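Local coordinates for guanine nucleotide exchange protein (Legionella pneumophila, PDB 1XSZ) that probably acts as a guanine nucleotide exchange factor for ADP-ribosylation factors, its Sec7 domain carrying a second domain that caps the active site, at residues T210-D215 / E292-I297; V235-G240 / A314-S319; T258-T263 / Q278-N283; I298-T303 / K325-Y330. All coordinates share one frame; numbering follows the deposited sequence.

Contact 1. Residues T210-D215 / E292-I297; sequences TTLNKD and EQPRVI
Leu-212 packs on two side chains of the 292-297 segment, Pro-294 by its stem and Val-296 by one methyl. Its CB rests on the pyrrolidine ring of Pro-294, meeting CG at 4.0 Å, while its CD2 methyl runs on past the proline to touch CG2 of Val-296 at 4.1 Å. The leucine and valine side chains cross at about a right angle, one branch of each making the touch. Leu-212 reaches both because CG lies anti to the backbone N (chi1 -180°), which carries the two methyls toward Val-296. A branched leucine suits this place: its stem meets the proline ring and one methyl is left for the valine. Proline gives an apolar surface just ahead of the strand, and its ring also lies 4.2 Å, by CG, from the backbone N of Asn-213.

At the more exposed end the chains meet differently. Gln-293, extended beyond CG, brings its amide NE2 to 3.6 Å from the CG2 methyl of Thr-210, a van der Waals touch; its OE1 is bonded instead to Thr-208 OG1. The 3-10 turn of 212-214, with Asp-215 N bonded to Leu-212 O, leads into helix 216-224, which Asp-215 N-caps. Phe-218 of that helix touches Leu-212, Pro-294 and Val-296 together, so the loop after strand 204-208 and the start of strand 295-300 pack against the helix in the capping domain.

Contact 2. Residues V235-G240 / A314-S319; sequences VFPGIG and AADFSS
Phe-236 lays the edge of its ring along Asp-316 and then reaches Phe-317. Its CD2 is 3.7 Å from CB of Asp-316, which sits close to the ring plane, and ring and carboxylate planes are only 19° apart, nearly coplanar. The two rings are oblique, with centroids 5.9 Å apart, and make an apolar touch, CE2 of Phe-236 against CE1 of Phe-317 at 3.6 Å. Val-235 CG1 lies over one face of the Phe-236 ring, offset toward its rim.

Asp-316 has a polar task as well. With CG anti to its own carbonyl carbon, the carboxylate swings toward the turn at 236-239, where OD2 accepts from Gly-238 N at 3.2 Å. The bond is bent, 138° at the hydrogen, and arrives on the syn side, 26° out of the carboxylate plane. Glycine suits position 238 because a CB there would run into that same oxygen. In the fold, the loop leading to strand 243-248 is held against the chain near the end of helix 306-315 by this bent bond, the phenylalanine packing and a water, within the domain that caps the Sec7 active site. A buried phenylalanine is apt at 317, since its ring also packs on Leu-221 of helix 216-224 and on Val-296 and Ile-298 of strand 295-300. The water donates to Val-235 O at 2.9 Å and to Asp-316 O at 3.1 Å; the latter oxygen is also bonded to Thr-217 OG1.

Contact 3. Residues T258-T263 / Q278-N283; sequences TGYKGT and QVYTPN
Lys-261 CD is pressed unusually close to Thr-281 CG2, 3.3 Å, tighter than normal van der Waals contact for two carbons. The side chains cross at about a right angle, and the lysine, bent at chi3 (67°), shares a water between NZ and Thr-281 OG1. A lysine suits this partly exposed position: its methylenes pack on the threonine while the ammonium reaches Asp-222 in a salt bridge.

The segments are the open end of an antiparallel beta hairpin, strands 260-268 and 274-280, in the sheet of the capping domain. Lys-261 N donates to Val-279 O at 2.8 Å, and Thr-281 N to Gly-259 O at 2.9 Å. Gly-259 has positive phi where helix 252-258 ends, and a CB there would clash with Thr-281 O.

Tyr-260 and Tyr-280 form a non-hydrogen-bonded pair with their side chains on the same face. Tyr-260 CD1 lies over one face of the Tyr-280 ring, 3.7 Å from Tyr-280 CE2, the planes 39° apart. Both hydroxyls are bonded: Tyr-260 OH pairs with Thr-263 OG1 at 2.6 Å, and Tyr-280 OH donates to Gln-278 OE1 at 2.7 Å and also pairs with Ala-106 N. Helix 106-123 packs over this face, Ala-106 touching Tyr-260.

Contact 4. Residues I298-T303 / K325-Y330; sequences IQPGQT and KATYDY
Tyr-330 OH donates to the carbonyl oxygen of Gly-301 at 2.6 Å, the hydroxyl lying in the carbonyl plane of Gly-301. That oxygen sits at the edge of the phenol, near its plane, while Pro-300 packs on the same ring: Pro-300 CG is 3.5 Å from Tyr-330 CD2, the two side chains sliding past each other in opposite directions. Tyrosine suits this place by offering an apolar ring to the proline and a hydroxyl to the carbonyl one residue on. Asp-329 CB lies over the centre of one ring face.

Thr-327 shapes the loop that presents the tyrosine. Its OG1, placed between its own N and carbonyl carbon (chi1 64°), accepts from Tyr-330 N at 2.9 Å, an ST motif, and its CG2 methyl touches Pro-300 CD at 4.1 Å. The contact joins the end of strand 295-300 to the loop between strand 323-325 and helix 332-351. A water bridges the segments, donating to Pro-300 O at 2.9 Å and to Asp-329 OD2, and accepting from Thr-327 OG1 at 2.8 Å. Asp-329 OD2 also lies 3.4 Å from Gln-302 CB, and OD1 forms a salt bridge with Lys-23 in helix 22-35, a tie to the Sec7 domain.

All four contacts lie in the capping domain. Contacts 1, 3 and 4 use its antiparallel sheet; contact 2 joins a loop to the end of helix 306-315 beside it. Strand 295-300 serves contact 1 at its start and contact 4 at its end, their centres about 22 Å apart. Neighbouring strand 274-280 carries contact 3, centred about 10 Å from contact 1; Arg-295 and Ile-297 form backbone bonds to Tyr-280 and Gln-278. Along the chain, contacts 1 and 2 interlock, contact 3 falls within the span of both, and contact 4 follows contacts 1 and 3 and interlocks with contact 2. A probable bond from Ser-319 N to Asp-215 OD2 ties the loop after strand 204-208 to the chain beyond helix 306-315, and Ile-298 packs on Ala-314 and Phe-317.

Contact 1. Residues T210-D215 / E292-I297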
loop_
_atom_site.group_PDB
_atom_site.type_symbol
_atom_site.label_atom_id
_atom_site.label_comp_id
_atom_site.label_asym_id
_atom_site.label_seq_id
_atom_site.Cartn_x
_atom_site.Cartn_y
_atom_site.Cartn_z
ATOM N N THR A 210 3.920 -18.588 -10.719
ATOM C CA THR A 210 2.889 -19.592 -10.925
ATOM C C THR A 210 3.181 -20.869 -10.140
ATOM O O THR A 210 2.361 -21.787 -10.123
ATOM C CB THR A 210 2.774 -19.951 -12.414
ATOM O OG1 THR A 210 4.067 -20.318 -12.912
ATOM C CG2 THR A 210 2.249 -18.768 -13.211
ATOM N N THR A 211 4.343 -20.922 -9.493
ATOM C CA THR A 211 4.731 -22.095 -8.712
ATOM C C THR A 211 5.024 -21.790 -7.243
ATOM O O THR A 211 5.349 -22.692 -6.471
ATOM C CB THR A 211 5.973 -22.785 -9.322
ATOM O OG1 THR A 211 7.025 -21.827 -9.491
ATOM C CG2 THR A 211 5.631 -23.402 -10.670
ATOM N N LEU A 212 4.898 -20.525 -6.852
ATOM C CA LEU A 212 5.161 -20.125 -5.471
ATOM C C LEU A 212 4.264 -20.844 -4.465
ATOM O O LEU A 212 4.680 -21.106 -3.335
ATOM C CB LEU A 212 4.988 -18.606 -5.319
ATOM C CG LEU A 212 5.234 -17.999 -3.934
ATOM C CD1 LEU A 212 6.654 -18.302 -3.473
ATOM C CD2 LEU A 212 5.007 -16.493 -3.989
ATOM N N ASN A 213 3.039 -21.166 -4.866
ATOM C CA ASN A 213 2.123 -21.843 -3.954
ATOM C C ASN A 213 2.586 -23.249 -3.584
ATOM O O ASN A 213 2.092 -23.828 -2.620
ATOM C CB ASN A 213 0.708 -21.901 -4.542
ATOM C CG ASN A 213 0.669 -22.546 -5.909
ATOM O OD1 ASN A 213 1.307 -23.568 -6.145
ATOM N ND2 ASN A 213 -0.097 -21.954 -6.817
ATOM N N LYS A 214 3.537 -23.791 -4.340
ATOM C CA LYS A 214 4.055 -25.131 -4.065
ATOM C C LYS A 214 5.337 -25.062 -3.239
ATOM O O LYS A 214 5.893 -26.089 -2.847
ATOM C CB LYS A 214 4.331 -25.879 -5.372
ATOM C CG LYS A 214 3.103 -26.099 -6.238
ATOM C CD LYS A 214 3.433 -26.918 -7.479
ATOM C CE LYS A 214 4.427 -26.200 -8.379
ATOM N NZ LYS A 214 4.763 -27.003 -9.591
ATOM N N ASP A 215 5.800 -23.845 -2.979
ATOM C CA ASP A 215 7.010 -23.619 -2.200
ATOM C C ASP A 215 6.748 -23.958 -0.729
ATOM O O ASP A 215 5.824 -23.424 -0.111
ATOM C CB ASP A 215 7.438 -22.154 -2.366
ATOM C CG ASP A 215 8.731 -21.831 -1.648
ATOM O OD1 ASP A 215 8.772 -21.938 -0.409
ATOM O OD2 ASP A 215 9.710 -21.455 -2.326
ATOM N N GLU A 292 -3.066 -13.384 -11.533
ATOM C CA GLU A 292 -3.421 -14.714 -11.053
ATOM C C GLU A 292 -2.374 -15.401 -10.184
ATOM O O GLU A 292 -2.473 -16.599 -9.931
ATOM C CB GLU A 292 -3.729 -15.614 -12.254
ATOM C CG GLU A 292 -4.780 -15.056 -13.200
ATOM C CD GLU A 292 -5.000 -15.940 -14.414
ATOM O OE1 GLU A 292 -4.025 -16.186 -15.158
ATOM O OE2 GLU A 292 -6.147 -16.387 -14.623
ATOM N N GLN A 293 -1.384 -14.656 -9.709
ATOM C CA GLN A 293 -0.334 -15.265 -8.903
ATOM C C GLN A 293 -0.284 -14.797 -7.461
ATOM O O GLN A 293 -0.600 -13.648 -7.159
ATOM C CB GLN A 293 1.041 -14.974 -9.519
ATOM C CG GLN A 293 1.212 -15.439 -10.944
ATOM C CD GLN A 293 2.491 -14.931 -11.583
ATOM O OE1 GLN A 293 3.324 -14.280 -10.939
ATOM N NE2 GLN A 293 2.654 -15.229 -12.860
ATOM N N PRO A 294 0.103 -15.692 -6.543
ATOM C CA PRO A 294 0.202 -15.293 -5.142
ATOM C C PRO A 294 1.424 -14.376 -5.061
ATOM O O PRO A 294 2.290 -14.399 -5.950
ATOM C CB PRO A 294 0.424 -16.619 -4.417
ATOM C CG PRO A 294 1.123 -17.450 -5.444
ATOM C CD PRO A 294 0.358 -17.134 -6.700
ATOM N N ARG A 295 1.502 -13.574 -4.009
ATOM C CA ARG A 295 2.621 -12.661 -3.843
ATOM C C ARG A 295 3.050 -12.603 -2.396
ATOM O O ARG A 295 2.220 -12.725 -1.495
ATOM C CB ARG A 295 2.227 -11.238 -4.249
ATOM C CG ARG A 295 1.635 -11.078 -5.629
ATOM C CD ARG A 295 0.780 -9.819 -5.677
ATOM N NE ARG A 295 1.551 -8.606 -5.414
ATOM C CZ ARG A 295 1.022 -7.470 -4.967
ATOM N NH1 ARG A 295 -0.277 -7.395 -4.721
ATOM N NH2 ARG A 295 1.791 -6.404 -4.788
ATOM N N VAL A 296 4.345 -12.419 -2.177
ATOM C CA VAL A 296 4.888 -12.237 -0.846
ATOM C C VAL A 296 5.775 -11.003 -0.975
ATOM O O VAL A 296 6.643 -10.945 -1.849
ATOM C CB VAL A 296 5.730 -13.441 -0.377
ATOM C CG1 VAL A 296 6.372 -13.124 0.970
ATOM C CG2 VAL A 296 4.846 -14.687 -0.267
ATOM N N ILE A 297 5.530 -10.001 -0.139
ATOM C CA ILE A 297 6.305 -8.767 -0.162
ATOM C C ILE A 297 7.000 -8.639 1.186
ATOM O O ILE A 297 6.343 -8.605 2.233
ATOM C CB ILE A 297 5.400 -7.532 -0.411
ATOM C CG1 ILE A 297 4.692 -7.668 -1.765
ATOM C CG2 ILE A 297 6.240 -6.264 -0.375
ATOM C CD1 ILE A 297 3.697 -6.555 -2.067
#

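Contact 2. Residues V235-G240 / A314-S319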
loop_
_atom_site.group_PDB
_atom_site.type_symbol
_atom_site.label_atom_id
_atom_site.label_comp_id
_atom_site.label_asym_id
_atom_site.label_seq_id
_atom_site.Cartn_x
_atom_site.Cartn_y
_atom_site.Cartn_z
ATOM N N VAL A 235 9.257 -21.191 10.261
ATOM C CA VAL A 235 8.984 -20.856 8.870
ATOM C C VAL A 235 10.301 -20.446 8.213
ATOM O O VAL A 235 10.597 -20.847 7.084
ATOM C CB VAL A 235 7.985 -19.675 8.755
ATOM C CG1 VAL A 235 7.749 -19.336 7.291
ATOM C CG2 VAL A 235 6.668 -20.027 9.437
ATOM N N PHE A 236 11.083 -19.649 8.936
ATOM C CA PHE A 236 12.375 -19.164 8.452
ATOM C C PHE A 236 13.502 -19.582 9.392
ATOM O O PHE A 236 13.902 -18.821 10.270
ATOM C CB PHE A 236 12.366 -17.637 8.347
ATOM C CG PHE A 236 11.282 -17.093 7.466
ATOM C CD1 PHE A 236 10.184 -16.436 8.015
ATOM C CD2 PHE A 236 11.354 -17.240 6.085
ATOM C CE1 PHE A 236 9.174 -15.933 7.197
ATOM C CE2 PHE A 236 10.349 -16.742 5.262
ATOM C CZ PHE A 236 9.257 -16.087 5.819
ATOM N N PRO A 237 14.038 -20.799 9.215
ATOM C CA PRO A 237 15.125 -21.288 10.070
ATOM C C PRO A 237 16.325 -20.340 10.148
ATOM O O PRO A 237 17.000 -20.264 11.175
ATOM C CB PRO A 237 15.482 -22.625 9.429
ATOM C CG PRO A 237 14.163 -23.093 8.897
ATOM C CD PRO A 237 13.620 -21.836 8.257
ATOM N N GLY A 238 16.576 -19.616 9.061
ATOM C CA GLY A 238 17.694 -18.690 9.023
ATOM C C GLY A 238 17.719 -17.642 10.123
ATOM O O GLY A 238 18.741 -17.457 10.789
ATOM N N ILE A 239 16.598 -16.955 10.325
ATOM C CA ILE A 239 16.514 -15.913 11.343
ATOM C C ILE A 239 16.918 -16.408 12.728
ATOM O O ILE A 239 17.080 -17.610 12.949
ATOM C CB ILE A 239 15.092 -15.319 11.419
ATOM C CG1 ILE A 239 14.097 -16.395 11.852
ATOM C CG2 ILE A 239 14.705 -14.740 10.064
ATOM C CD1 ILE A 239 12.676 -15.902 11.974
ATOM N N GLY A 240 17.076 -15.474 13.659
ATOM C CA GLY A 240 17.480 -15.831 15.007
ATOM C C GLY A 240 16.430 -16.563 15.820
ATOM O O GLY A 240 15.406 -16.999 15.294
ATOM N N ALA A 314 13.686 -13.499 2.869
ATOM C CA ALA A 314 13.545 -13.654 1.425
ATOM C C ALA A 314 14.415 -14.787 0.878
ATOM O O ALA A 314 13.987 -15.554 0.015
ATOM C CB ALA A 314 13.891 -12.335 0.726
ATOM N N ALA A 315 15.635 -14.890 1.397
ATOM C CA ALA A 315 16.563 -15.921 0.948
ATOM C C ALA A 315 16.167 -17.327 1.382
ATOM O O ALA A 315 16.610 -18.302 0.776
ATOM C CB ALA A 315 17.967 -15.607 1.442
ATOM N N ASP A 316 15.334 -17.436 2.416
ATOM C CA ASP A 316 14.910 -18.745 2.904
ATOM C C ASP A 316 13.940 -19.465 1.970
ATOM O O ASP A 316 13.712 -20.666 2.112
ATOM C CB ASP A 316 14.300 -18.623 4.304
ATOM C CG ASP A 316 15.355 -18.604 5.396
ATOM O OD1 ASP A 316 16.534 -18.904 5.095
ATOM O OD2 ASP A 316 15.014 -18.306 6.558
ATOM N N PHE A 317 13.358 -18.740 1.019
ATOM C CA PHE A 317 12.456 -19.358 0.056
ATOM C C PHE A 317 13.289 -20.040 -1.021
ATOM O O PHE A 317 14.358 -19.549 -1.383
ATOM C CB PHE A 317 11.594 -18.311 -0.669
ATOM C CG PHE A 317 10.457 -17.759 0.140
ATOM C CD1 PHE A 317 10.661 -16.728 1.049
ATOM C CD2 PHE A 317 9.169 -18.245 -0.045
ATOM C CE1 PHE A 317 9.597 -16.183 1.758
ATOM C CE2 PHE A 317 8.098 -17.704 0.661
ATOM C CZ PHE A 317 8.317 -16.671 1.562
ATOM N N SER A 318 12.805 -21.166 -1.532
ATOM C CA SER A 318 13.504 -21.850 -2.611
ATOM C C SER A 318 13.217 -20.994 -3.836
ATOM O O SER A 318 14.073 -20.796 -4.700
ATOM C CB SER A 318 12.941 -23.257 -2.815
ATOM O OG SER A 318 13.538 -23.885 -3.937
ATOM N N SER A 319 11.990 -20.484 -3.886
ATOM C CA SER A 319 11.538 -19.626 -4.972
ATOM C C SER A 319 12.400 -18.374 -5.060
ATOM O O SER A 319 12.854 -17.845 -4.048
ATOM C CB SER A 319 10.083 -19.214 -4.739
ATOM O OG SER A 319 9.695 -18.182 -5.627
HETATM O O HOH W 1 12.524 -21.152 4.982
#

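Contact 3. Residues T258-T263 / Q278-N283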
loop_
_atom_site.group_PDB
_atom_site.type_symbol
_atom_site.label_atom_id
_atom_site.label_comp_id
_atom_site.label_asym_id
_atom_site.label_seq_id
_atom_site.Cartn_x
_atom_site.Cartn_y
_atom_site.Cartn_z
ATOM N N THR A 258 -7.773 -7.095 -3.245
ATOM C CA THR A 258 -6.376 -7.390 -3.577
ATOM C C THR A 258 -5.867 -8.806 -3.324
ATOM O O THR A 258 -4.756 -9.136 -3.743
ATOM C CB THR A 258 -5.428 -6.481 -2.774
ATOM O OG1 THR A 258 -5.439 -6.891 -1.398
ATOM C CG2 THR A 258 -5.857 -5.015 -2.858
ATOM N N GLY A 259 -6.643 -9.621 -2.616
ATOM C CA GLY A 259 -6.206 -10.975 -2.297
ATOM C C GLY A 259 -5.372 -11.001 -1.025
ATOM O O GLY A 259 -4.809 -12.025 -0.643
ATOM N N TYR A 260 -5.307 -9.862 -0.350
ATOM C CA TYR A 260 -4.542 -9.696 0.877
ATOM C C TYR A 260 -4.941 -10.714 1.943
ATOM O O TYR A 260 -6.135 -10.918 2.206
ATOM C CB TYR A 260 -4.767 -8.270 1.392
ATOM C CG TYR A 260 -3.988 -7.852 2.618
ATOM C CD1 TYR A 260 -2.600 -8.010 2.697
ATOM C CD2 TYR A 260 -4.637 -7.204 3.673
ATOM C CE1 TYR A 260 -1.885 -7.523 3.798
ATOM C CE2 TYR A 260 -3.938 -6.719 4.762
ATOM C CZ TYR A 260 -2.568 -6.876 4.828
ATOM O OH TYR A 260 -1.892 -6.389 5.919
ATOM N N LYS A 261 -3.937 -11.339 2.553
ATOM C CA LYS A 261 -4.160 -12.322 3.609
ATOM C C LYS A 261 -3.554 -11.870 4.935
ATOM O O LYS A 261 -3.613 -12.597 5.932
ATOM C CB LYS A 261 -3.578 -13.685 3.215
ATOM C CG LYS A 261 -4.234 -14.308 1.998
ATOM C CD LYS A 261 -3.955 -15.800 1.908
ATOM C CE LYS A 261 -4.622 -16.551 3.051
ATOM N NZ LYS A 261 -4.431 -18.022 2.932
ATOM N N GLY A 262 -2.966 -10.676 4.949
ATOM C CA GLY A 262 -2.378 -10.154 6.168
ATOM C C GLY A 262 -0.897 -9.829 6.097
ATOM O O GLY A 262 -0.212 -10.174 5.124
ATOM N N THR A 263 -0.410 -9.156 7.133
ATOM C CA THR A 263 0.991 -8.772 7.244
ATOM C C THR A 263 1.561 -9.264 8.568
ATOM O O THR A 263 0.956 -9.077 9.626
ATOM C CB THR A 263 1.164 -7.245 7.192
ATOM O OG1 THR A 263 0.675 -6.757 5.940
ATOM C CG2 THR A 263 2.632 -6.863 7.342
ATOM N N GLN A 278 4.128 -9.384 3.794
ATOM C CA GLN A 278 2.745 -9.341 3.336
ATOM C C GLN A 278 2.468 -10.538 2.447
ATOM O O GLN A 278 3.305 -10.916 1.629
ATOM C CB GLN A 278 2.492 -8.073 2.522
ATOM C CG GLN A 278 2.794 -6.787 3.235
ATOM C CD GLN A 278 2.721 -5.607 2.292
ATOM O OE1 GLN A 278 1.707 -5.396 1.626
ATOM N NE2 GLN A 278 3.795 -4.838 2.226
ATOM N N VAL A 279 1.283 -11.115 2.584
ATOM C CA VAL A 279 0.902 -12.261 1.780
ATOM C C VAL A 279 -0.380 -11.975 1.004
ATOM O O VAL A 279 -1.340 -11.437 1.559
ATOM C CB VAL A 279 0.683 -13.511 2.666
ATOM C CG1 VAL A 279 0.212 -14.673 1.818
ATOM C CG2 VAL A 279 1.975 -13.870 3.386
ATOM N N TYR A 280 -0.378 -12.325 -0.277
ATOM C CA TYR A 280 -1.539 -12.150 -1.141
ATOM C C TYR A 280 -1.787 -13.435 -1.918
ATOM O O TYR A 280 -0.852 -14.031 -2.442
ATOM C CB TYR A 280 -1.328 -11.024 -2.166
ATOM C CG TYR A 280 -1.097 -9.661 -1.574
ATOM C CD1 TYR A 280 0.144 -9.310 -1.054
ATOM C CD2 TYR A 280 -2.136 -8.730 -1.491
ATOM C CE1 TYR A 280 0.349 -8.072 -0.458
ATOM C CE2 TYR A 280 -1.944 -7.491 -0.898
ATOM C CZ TYR A 280 -0.703 -7.169 -0.379
ATOM O OH TYR A 280 -0.515 -5.962 0.247
ATOM N N THR A 281 -3.038 -13.874 -1.978
ATOM C CA THR A 281 -3.389 -15.053 -2.756
ATOM C C THR A 281 -4.536 -14.613 -3.655
ATOM O O THR A 281 -5.483 -13.955 -3.211
ATOM C CB THR A 281 -3.797 -16.262 -1.873
ATOM O OG1 THR A 281 -4.903 -15.913 -1.040
ATOM C CG2 THR A 281 -2.632 -16.694 -1.011
ATOM N N PRO A 282 -4.467 -14.960 -4.940
ATOM C CA PRO A 282 -5.510 -14.568 -5.888
ATOM C C PRO A 282 -6.900 -15.159 -5.720
ATOM O O PRO A 282 -7.064 -16.307 -5.310
ATOM C CB PRO A 282 -4.898 -14.938 -7.235
ATOM C CG PRO A 282 -4.081 -16.165 -6.895
ATOM C CD PRO A 282 -3.410 -15.746 -5.606
ATOM N N ASN A 283 -7.906 -14.340 -6.013
ATOM C CA ASN A 283 -9.287 -14.791 -6.003
ATOM C C ASN A 283 -9.946 -14.181 -7.238
ATOM O O ASN A 283 -9.353 -13.338 -7.917
ATOM C CB ASN A 283 -10.020 -14.427 -4.697
ATOM C CG ASN A 283 -10.099 -12.944 -4.445
ATOM O OD1 ASN A 283 -10.661 -12.199 -5.242
ATOM N ND2 ASN A 283 -9.548 -12.506 -3.319
HETATM O O HOH W 2 -5.659 -18.392 0.409
#

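Contact 4. Residues I298-T303 / K325-Y330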
loop_
_atom_site.group_PDB
_atom_site.type_symbol
_atom_site.label_atom_id
_atom_site.label_comp_id
_atom_site.label_asym_id
_atom_site.label_seq_id
_atom_site.Cartn_x
_atom_site.Cartn_y
_atom_site.Cartn_z
ATOM N N ILE A 298 8.328 -8.572 1.156
ATOM C CA ILE A 298 9.141 -8.482 2.364
ATOM C C ILE A 298 9.876 -7.155 2.392
ATOM O O ILE A 298 10.602 -6.823 1.453
ATOM C CB ILE A 298 10.165 -9.639 2.404
ATOM C CG1 ILE A 298 9.426 -10.976 2.316
ATOM C CG2 ILE A 298 10.997 -9.561 3.672
ATOM C CD1 ILE A 298 10.337 -12.193 2.247
ATOM N N GLN A 299 9.694 -6.400 3.470
ATOM C CA GLN A 299 10.318 -5.090 3.591
ATOM C C GLN A 299 11.046 -4.891 4.906
ATOM O O GLN A 299 10.510 -5.184 5.971
ATOM C CB GLN A 299 9.255 -3.995 3.451
ATOM C CG GLN A 299 8.482 -4.063 2.150
ATOM C CD GLN A 299 7.276 -3.146 2.125
ATOM O OE1 GLN A 299 6.746 -2.757 3.168
ATOM N NE2 GLN A 299 6.816 -2.816 0.927
ATOM N N PRO A 300 12.283 -4.392 4.850
ATOM C CA PRO A 300 13.035 -4.162 6.086
ATOM C C PRO A 300 12.576 -2.858 6.730
ATOM O O PRO A 300 12.178 -1.923 6.030
ATOM C CB PRO A 300 14.479 -4.085 5.601
ATOM C CG PRO A 300 14.333 -3.455 4.239
ATOM C CD PRO A 300 13.120 -4.157 3.659
ATOM N N GLY A 301 12.626 -2.804 8.057
ATOM C CA GLY A 301 12.240 -1.599 8.766
ATOM C C GLY A 301 13.371 -0.592 8.733
ATOM O O GLY A 301 14.418 -0.853 8.141
ATOM N N GLN A 302 13.178 0.556 9.376
ATOM C CA GLN A 302 14.206 1.591 9.383
ATOM C C GLN A 302 15.329 1.358 10.394
ATOM O O GLN A 302 16.415 1.915 10.246
ATOM C CB GLN A 302 13.573 2.964 9.628
ATOM C CG GLN A 302 12.829 3.092 10.944
ATOM C CD GLN A 302 12.292 4.494 11.167
ATOM O OE1 GLN A 302 13.057 5.456 11.255
ATOM N NE2 GLN A 302 10.973 4.618 11.255
ATOM N N THR A 303 15.075 0.538 11.411
ATOM C CA THR A 303 16.085 0.259 12.431
ATOM C C THR A 303 17.258 -0.537 11.870
ATOM O O THR A 303 17.109 -1.285 10.902
ATOM C CB THR A 303 15.492 -0.525 13.623
ATOM O OG1 THR A 303 14.953 -1.769 13.163
ATOM C CG2 THR A 303 14.399 0.285 14.303
ATOM N N LYS A 325 13.164 -3.652 -5.086
ATOM C CA LYS A 325 12.890 -2.226 -5.211
ATOM C C LYS A 325 13.307 -1.521 -3.934
ATOM O O LYS A 325 13.123 -2.036 -2.834
ATOM C CB LYS A 325 11.401 -1.982 -5.480
ATOM C CG LYS A 325 11.070 -0.549 -5.900
ATOM C CD LYS A 325 9.574 -0.389 -6.143
ATOM C CE LYS A 325 9.286 0.844 -6.986
ATOM N NZ LYS A 325 7.836 0.950 -7.302
ATOM N N ALA A 326 13.881 -0.334 -4.085
ATOM C CA ALA A 326 14.323 0.441 -2.940
ATOM C C ALA A 326 13.175 0.765 -1.992
ATOM O O ALA A 326 12.012 0.806 -2.393
ATOM C CB ALA A 326 14.956 1.746 -3.419
ATOM N N THR A 327 13.503 0.965 -0.723
ATOM C CA THR A 327 12.500 1.376 0.246
ATOM C C THR A 327 12.869 2.827 0.518
ATOM O O THR A 327 13.865 3.328 -0.001
ATOM C CB THR A 327 12.570 0.595 1.578
ATOM O OG1 THR A 327 13.812 0.873 2.232
ATOM C CG2 THR A 327 12.421 -0.900 1.339
ATOM N N TYR A 328 12.073 3.507 1.327
ATOM C CA TYR A 328 12.359 4.900 1.642
ATOM C C TYR A 328 13.726 5.044 2.310
ATOM O O TYR A 328 14.401 6.058 2.146
ATOM C CB TYR A 328 11.272 5.450 2.568
ATOM C CG TYR A 328 11.331 6.946 2.782
ATOM C CD1 TYR A 328 11.044 7.829 1.741
ATOM C CD2 TYR A 328 11.646 7.478 4.032
ATOM C CE1 TYR A 328 11.062 9.210 1.939
ATOM C CE2 TYR A 328 11.669 8.861 4.242
ATOM C CZ TYR A 328 11.374 9.717 3.191
ATOM O OH TYR A 328 11.364 11.083 3.383
ATOM N N ASP A 329 14.146 4.014 3.039
ATOM C CA ASP A 329 15.414 4.061 3.760
ATOM C C ASP A 329 16.595 3.346 3.110
ATOM O O ASP A 329 17.746 3.711 3.352
ATOM C CB ASP A 329 15.227 3.485 5.165
ATOM C CG ASP A 329 14.077 4.125 5.908
ATOM O OD1 ASP A 329 14.139 5.345 6.158
ATOM O OD2 ASP A 329 13.113 3.404 6.240
ATOM N N TYR A 330 16.324 2.334 2.293
ATOM C CA TYR A 330 17.408 1.568 1.681
ATOM C C TYR A 330 17.426 1.557 0.159
ATOM O O TYR A 330 16.399 1.337 -0.479
ATOM C CB TYR A 330 17.351 0.124 2.182
ATOM C CG TYR A 330 17.264 0.009 3.684
ATOM C CD1 TYR A 330 18.347 0.341 4.494
ATOM C CD2 TYR A 330 16.086 -0.412 4.299
ATOM C CE1 TYR A 330 18.257 0.260 5.883
ATOM C CE2 TYR A 330 15.985 -0.496 5.682
ATOM C CZ TYR A 330 17.074 -0.158 6.468
ATOM O OH TYR A 330 16.975 -0.237 7.838
HETATM O O HOH W 3 12.978 0.616 4.853
#